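Local coordinates for calcium-regulated actin-bundling protein (PDB 4X3N), which binds and bundles actin filaments, is regulated by calcium, and may contribute to reorganising filopodia and pseudopodia during cell movement, at residues A[67-70]-A[71-75]; A[150-153]-A[154-157]. One frame throughout, in Å; residues are numbered along the deposited sequence.

Contact 1: A[67-70]-A[71-75]; sequences VGWE and TIKYA
Lys73 reaches back one turn of helix 61-79 and lies over the indole of Trp69, an i to i+4 cation-pi pair. Its NZ sits 3.3 Å from the centroid of the six-membered ring of Trp69, only 7° off the ring normal. The methylene CE adds a CH-pi contact over the five-membered ring. A bend in the Lys73 chain at chi3 (-71°) turns the ammonium back across this face. There NZ also meets Glu70 OE2 at 3.0 Å in a salt bridge, coming from above the carboxylate plane. The ammonium is thus held by a ring face and a carboxylate, which probably favours its charged form. Glu90 takes the indole N-H of Trp69, and Trp278 makes a T-shaped (edge-to-face) pair with the same indole.

Trp69, Glu70, Lys73 and Tyr74 lie on the partly exposed side of the helix. The other side is buried. Thr71 and Ile72 pack there on helix 96-111, through Leu106 and Phe102. Thr71 has its hydroxyl beside its own backbone N (chi1 -51°), directed back along the helix. This lets OG1 reach Val67 O at 2.6 Å, which also accepts the helix bond from Thr71 N at 3.1 Å.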
loop_
_atom_site.group_PDB
_atom_site.type_symbol
_atom_site.label_atom_id
_atom_site.label_comp_id
_atom_site.label_asym_id
_atom_site.label_seq_id
_atom_site.Cartn_x
_atom_site.Cartn_y
_atom_site.Cartn_z
ATOM N N VAL A 67 -12.625 -20.029 -14.265
ATOM C CA VAL A 67 -12.930 -18.635 -14.550
ATOM C C VAL A 67 -12.719 -17.739 -13.356
ATOM O O VAL A 67 -12.060 -16.722 -13.475
ATOM C CB VAL A 67 -14.392 -18.455 -14.989
ATOM C CG1 VAL A 67 -14.673 -17.014 -15.435
ATOM C CG2 VAL A 67 -14.757 -19.411 -16.116
ATOM N N GLY A 68 -13.302 -18.071 -12.201
ATOM C CA GLY A 68 -13.126 -17.217 -11.014
ATOM C C GLY A 68 -11.674 -17.119 -10.572
ATOM O O GLY A 68 -11.062 -16.010 -10.513
ATOM N N TRP A 69 -11.075 -18.275 -10.341
ATOM C CA TRP A 69 -9.673 -18.320 -9.911
ATOM C C TRP A 69 -8.705 -17.707 -10.912
ATOM O O TRP A 69 -7.783 -16.926 -10.516
ATOM C CB TRP A 69 -9.303 -19.743 -9.580
ATOM C CG TRP A 69 -8.002 -19.962 -8.929
ATOM C CD1 TRP A 69 -7.490 -19.254 -7.930
ATOM C CD2 TRP A 69 -7.067 -21.035 -9.189
ATOM N NE1 TRP A 69 -6.275 -19.826 -7.527
ATOM C CE2 TRP A 69 -5.999 -20.879 -8.333
ATOM C CE3 TRP A 69 -7.024 -22.080 -10.118
ATOM C CZ2 TRP A 69 -4.888 -21.740 -8.342
ATOM C CZ3 TRP A 69 -5.926 -22.949 -10.116
ATOM C CH2 TRP A 69 -4.886 -22.776 -9.241
ATOM N N GLU A 70 -8.841 -18.086 -12.184
ATOM C CA GLU A 70 -7.929 -17.602 -13.201
ATOM C C GLU A 70 -7.991 -16.142 -13.264
ATOM O O GLU A 70 -6.960 -15.498 -13.395
ATOM C CB GLU A 70 -8.225 -18.139 -14.588
ATOM C CG GLU A 70 -7.744 -19.589 -14.738
ATOM C CD GLU A 70 -6.225 -19.725 -14.490
ATOM O OE1 GLU A 70 -5.499 -18.881 -15.042
ATOM O OE2 GLU A 70 -5.773 -20.652 -13.750
ATOM N N THR A 71 -9.196 -15.591 -13.168
ATOM C CA THR A 71 -9.311 -14.175 -13.358
ATOM C C THR A 71 -8.707 -13.376 -12.184
ATOM O O THR A 71 -8.124 -12.327 -12.415
ATOM C CB THR A 71 -10.758 -13.763 -13.671
ATOM O OG1 THR A 71 -11.223 -14.576 -14.737
ATOM C CG2 THR A 71 -10.825 -12.321 -14.074
ATOM N N ILE A 72 -8.825 -13.869 -10.946
ATOM C CA ILE A 72 -8.356 -13.121 -9.805
ATOM C C ILE A 72 -6.874 -13.215 -9.803
ATOM O O ILE A 72 -6.185 -12.215 -9.484
ATOM C CB ILE A 72 -9.027 -13.525 -8.446
ATOM C CG1 ILE A 72 -8.887 -12.420 -7.386
ATOM C CG2 ILE A 72 -8.491 -14.821 -7.904
ATOM C CD1 ILE A 72 -9.790 -12.534 -6.130
ATOM N N LYS A 73 -6.358 -14.360 -10.211
ATOM C CA LYS A 73 -4.947 -14.514 -10.370
ATOM C C LYS A 73 -4.367 -13.570 -11.395
ATOM O O LYS A 73 -3.314 -12.971 -11.133
ATOM C CB LYS A 73 -4.556 -15.923 -10.748
ATOM C CG LYS A 73 -4.799 -16.914 -9.629
ATOM C CD LYS A 73 -4.120 -18.220 -9.929
ATOM C CE LYS A 73 -4.834 -18.916 -11.055
ATOM N NZ LYS A 73 -4.114 -20.180 -11.318
ATOM N N TYR A 74 -4.997 -13.441 -12.543
ATOM C CA TYR A 74 -4.470 -12.520 -13.540
ATOM C C TYR A 74 -4.497 -11.069 -13.050
ATOM O O TYR A 74 -3.589 -10.326 -13.341
ATOM C CB TYR A 74 -5.175 -12.632 -14.868
ATOM C CG TYR A 74 -4.480 -13.690 -15.717
ATOM C CD1 TYR A 74 -3.275 -13.418 -16.349
ATOM C CD2 TYR A 74 -4.994 -14.978 -15.821
ATOM C CE1 TYR A 74 -2.624 -14.384 -17.094
ATOM C CE2 TYR A 74 -4.353 -15.954 -16.559
ATOM C CZ TYR A 74 -3.173 -15.654 -17.188
ATOM O OH TYR A 74 -2.549 -16.622 -17.931
ATOM N N ALA A 75 -5.536 -10.699 -12.319
ATOM C CA ALA A 75 -5.640 -9.328 -11.785
ATOM C C ALA A 75 -4.549 -9.046 -10.787
ATOM O O ALA A 75 -3.901 -7.979 -10.861
ATOM C CB ALA A 75 -7.017 -9.076 -11.230
#

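Contact 2: A[150-153]-A[154-157]; sequences RVSF and LEYL. With CA (calcium ion), chain D.
Glu155 OE1 is gripped by three groups: the calcium ion, the backbone N of Ser152 and the Ser152 hydroxyl. Ser152 OG donates to Glu155 OE1 over 2.7 Å, and Ser152 N does so over 3.0 Å. Both meet the oxygen on its anti side, about 20° out of the carboxylate plane. In return, Glu155 N donates to Ser152 OG at 3.0 Å. With the Ser152 N bond to OE1 this makes a capping box, and Ser152 is the N-cap of helix 153-160. The serine torsion (chi1 57°) sets OG between its backbone N and carbonyl carbon, where it can serve both bonds.

Glu155 binds the calcium ion through both oxygens, OE1 at 2.7 Å and OE2 at 2.5 Å. Extended beyond CG, the Glu155 chain carries the carboxylate from the first turn of the helix to the metal. Arg150 contributes its carbonyl O, 2.3 Å from the calcium ion, and a water is also bound. Asp144, Asn146 and Asp148 complete the site, consistent with an EF-hand loop. Together with the calcium ion, the two Ser152 bonds probably fix the rotation of the carboxylate.

Beyond the cap, the rings of Phe153 and Tyr156 lie side by side, rim to rim, with planes at 11°. Phe153 CE1 approaches Tyr156 CD2 to 3.5 Å. Leu157 CD1 lies over one face of the Phe153 ring. Strand 150-152 pairs antiparallel with strand 93-95, through Val151 and Leu94. Helix 153-160 packs against helices 28-38, 42-57 and 61-79, while Val151 rests on helix 132-143.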
loop_
_atom_site.group_PDB
_atom_site.type_symbol
_atom_site.label_atom_id
_atom_site.label_comp_id
_atom_site.label_asym_id
_atom_site.label_seq_id
_atom_site.Cartn_x
_atom_site.Cartn_y
_atom_site.Cartn_z
ATOM N N ARG A 150 -9.804 -4.519 1.247
ATOM C CA ARG A 150 -9.289 -5.528 0.345
ATOM C C ARG A 150 -10.389 -6.555 -0.008
ATOM O O ARG A 150 -11.318 -6.824 0.796
ATOM C CB ARG A 150 -8.125 -6.268 0.979
ATOM C CG ARG A 150 -7.015 -5.451 1.642
ATOM C CD ARG A 150 -6.101 -4.733 0.684
ATOM N NE ARG A 150 -5.366 -5.650 -0.185
ATOM C CZ ARG A 150 -4.429 -5.273 -1.041
ATOM N NH1 ARG A 150 -4.076 -3.973 -1.125
ATOM N NH2 ARG A 150 -3.830 -6.174 -1.821
ATOM N N VAL A 151 -10.305 -7.096 -1.212
ATOM C CA VAL A 151 -11.187 -8.156 -1.656
ATOM C C VAL A 151 -10.388 -9.461 -1.863
ATOM O O VAL A 151 -9.445 -9.507 -2.669
ATOM C CB VAL A 151 -11.933 -7.785 -2.937
ATOM C CG1 VAL A 151 -12.787 -8.930 -3.384
ATOM C CG2 VAL A 151 -12.799 -6.552 -2.738
ATOM N N SER A 152 -10.738 -10.456 -1.054
ATOM C CA SER A 152 -10.200 -11.772 -1.133
ATOM C C SER A 152 -11.052 -12.578 -2.110
ATOM O O SER A 152 -12.166 -12.186 -2.422
ATOM C CB SER A 152 -10.223 -12.410 0.228
ATOM O OG SER A 152 -11.557 -12.426 0.740
ATOM N N PHE A 153 -10.536 -13.704 -2.567
ATOM C CA PHE A 153 -11.328 -14.646 -3.365
ATOM C C PHE A 153 -12.457 -15.183 -2.558
ATOM O O PHE A 153 -13.563 -15.309 -3.061
ATOM C CB PHE A 153 -10.457 -15.751 -3.902
ATOM C CG PHE A 153 -11.048 -16.531 -5.049
ATOM C CD1 PHE A 153 -11.697 -15.900 -6.080
ATOM C CD2 PHE A 153 -10.833 -17.922 -5.142
ATOM C CE1 PHE A 153 -12.248 -16.650 -7.146
ATOM C CE2 PHE A 153 -11.347 -18.673 -6.245
ATOM C CZ PHE A 153 -12.075 -18.038 -7.199
ATOM N N LEU A 154 -12.216 -15.418 -1.268
ATOM C CA LEU A 154 -13.266 -15.822 -0.337
ATOM C C LEU A 154 -14.426 -14.828 -0.340
ATOM O O LEU A 154 -15.559 -15.233 -0.391
ATOM C CB LEU A 154 -12.813 -15.977 1.100
ATOM C CG LEU A 154 -13.850 -16.446 2.142
ATOM C CD1 LEU A 154 -14.354 -17.879 1.921
ATOM C CD2 LEU A 154 -13.247 -16.360 3.521
ATOM N N GLU A 155 -14.115 -13.562 -0.229
ATOM C CA GLU A 155 -15.152 -12.525 -0.151
ATOM C C GLU A 155 -15.922 -12.433 -1.468
ATOM O O GLU A 155 -17.132 -12.344 -1.450
ATOM C CB GLU A 155 -14.522 -11.194 0.266
ATOM C CG GLU A 155 -14.193 -11.161 1.738
ATOM C CD GLU A 155 -13.327 -9.988 2.083
ATOM O OE1 GLU A 155 -12.224 -9.915 1.533
ATOM O OE2 GLU A 155 -13.769 -9.143 2.885
ATOM N N TYR A 156 -15.213 -12.489 -2.589
ATOM C CA TYR A 156 -15.872 -12.584 -3.901
ATOM C C TYR A 156 -16.837 -13.782 -3.963
ATOM O O TYR A 156 -17.986 -13.669 -4.429
ATOM C CB TYR A 156 -14.840 -12.659 -5.051
ATOM C CG TYR A 156 -15.387 -13.364 -6.272
ATOM C CD1 TYR A 156 -16.235 -12.696 -7.159
ATOM C CD2 TYR A 156 -15.022 -14.668 -6.582
ATOM C CE1 TYR A 156 -16.731 -13.342 -8.310
ATOM C CE2 TYR A 156 -15.527 -15.328 -7.680
ATOM C CZ TYR A 156 -16.411 -14.667 -8.548
ATOM O OH TYR A 156 -16.916 -15.320 -9.687
ATOM N N LEU A 157 -16.381 -14.935 -3.498
ATOM C CA LEU A 157 -17.207 -16.135 -3.522
ATOM C C LEU A 157 -18.461 -16.091 -2.702
ATOM O O LEU A 157 -19.538 -16.469 -3.161
ATOM C CB LEU A 157 -16.411 -17.352 -3.115
ATOM C CG LEU A 157 -15.352 -17.696 -4.153
ATOM C CD1 LEU A 157 -14.377 -18.743 -3.595
ATOM C CD2 LEU A 157 -15.932 -18.302 -5.452
HETATM CA CA CA D . -11.698 -7.703 2.904
HETATM O O HOH W 1 -9.910 -9.227 3.316
#

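Contacts 1 and 2 belong to different elements that pack directly together. Contact 1 lies within helix 61-79, and contact 2 joins strand 150-152 to helix 153-160. Their centres are about 12 Å apart. The Phe153 ring meets the backbone at Gly68 and Trp69, with CZ 3.3 Å from Trp69 N. Ile72 CD1 also packs on Phe153 CA. Contact 2 is buried, and its charged carboxylate is spent on metal and cap. Contact 1 is only partly buried, and its charges pair with each other and with an aromatic face. Helix 42-57 touches both contacts, with Phe42 against Trp69, Ile72, Lys73 and Phe153.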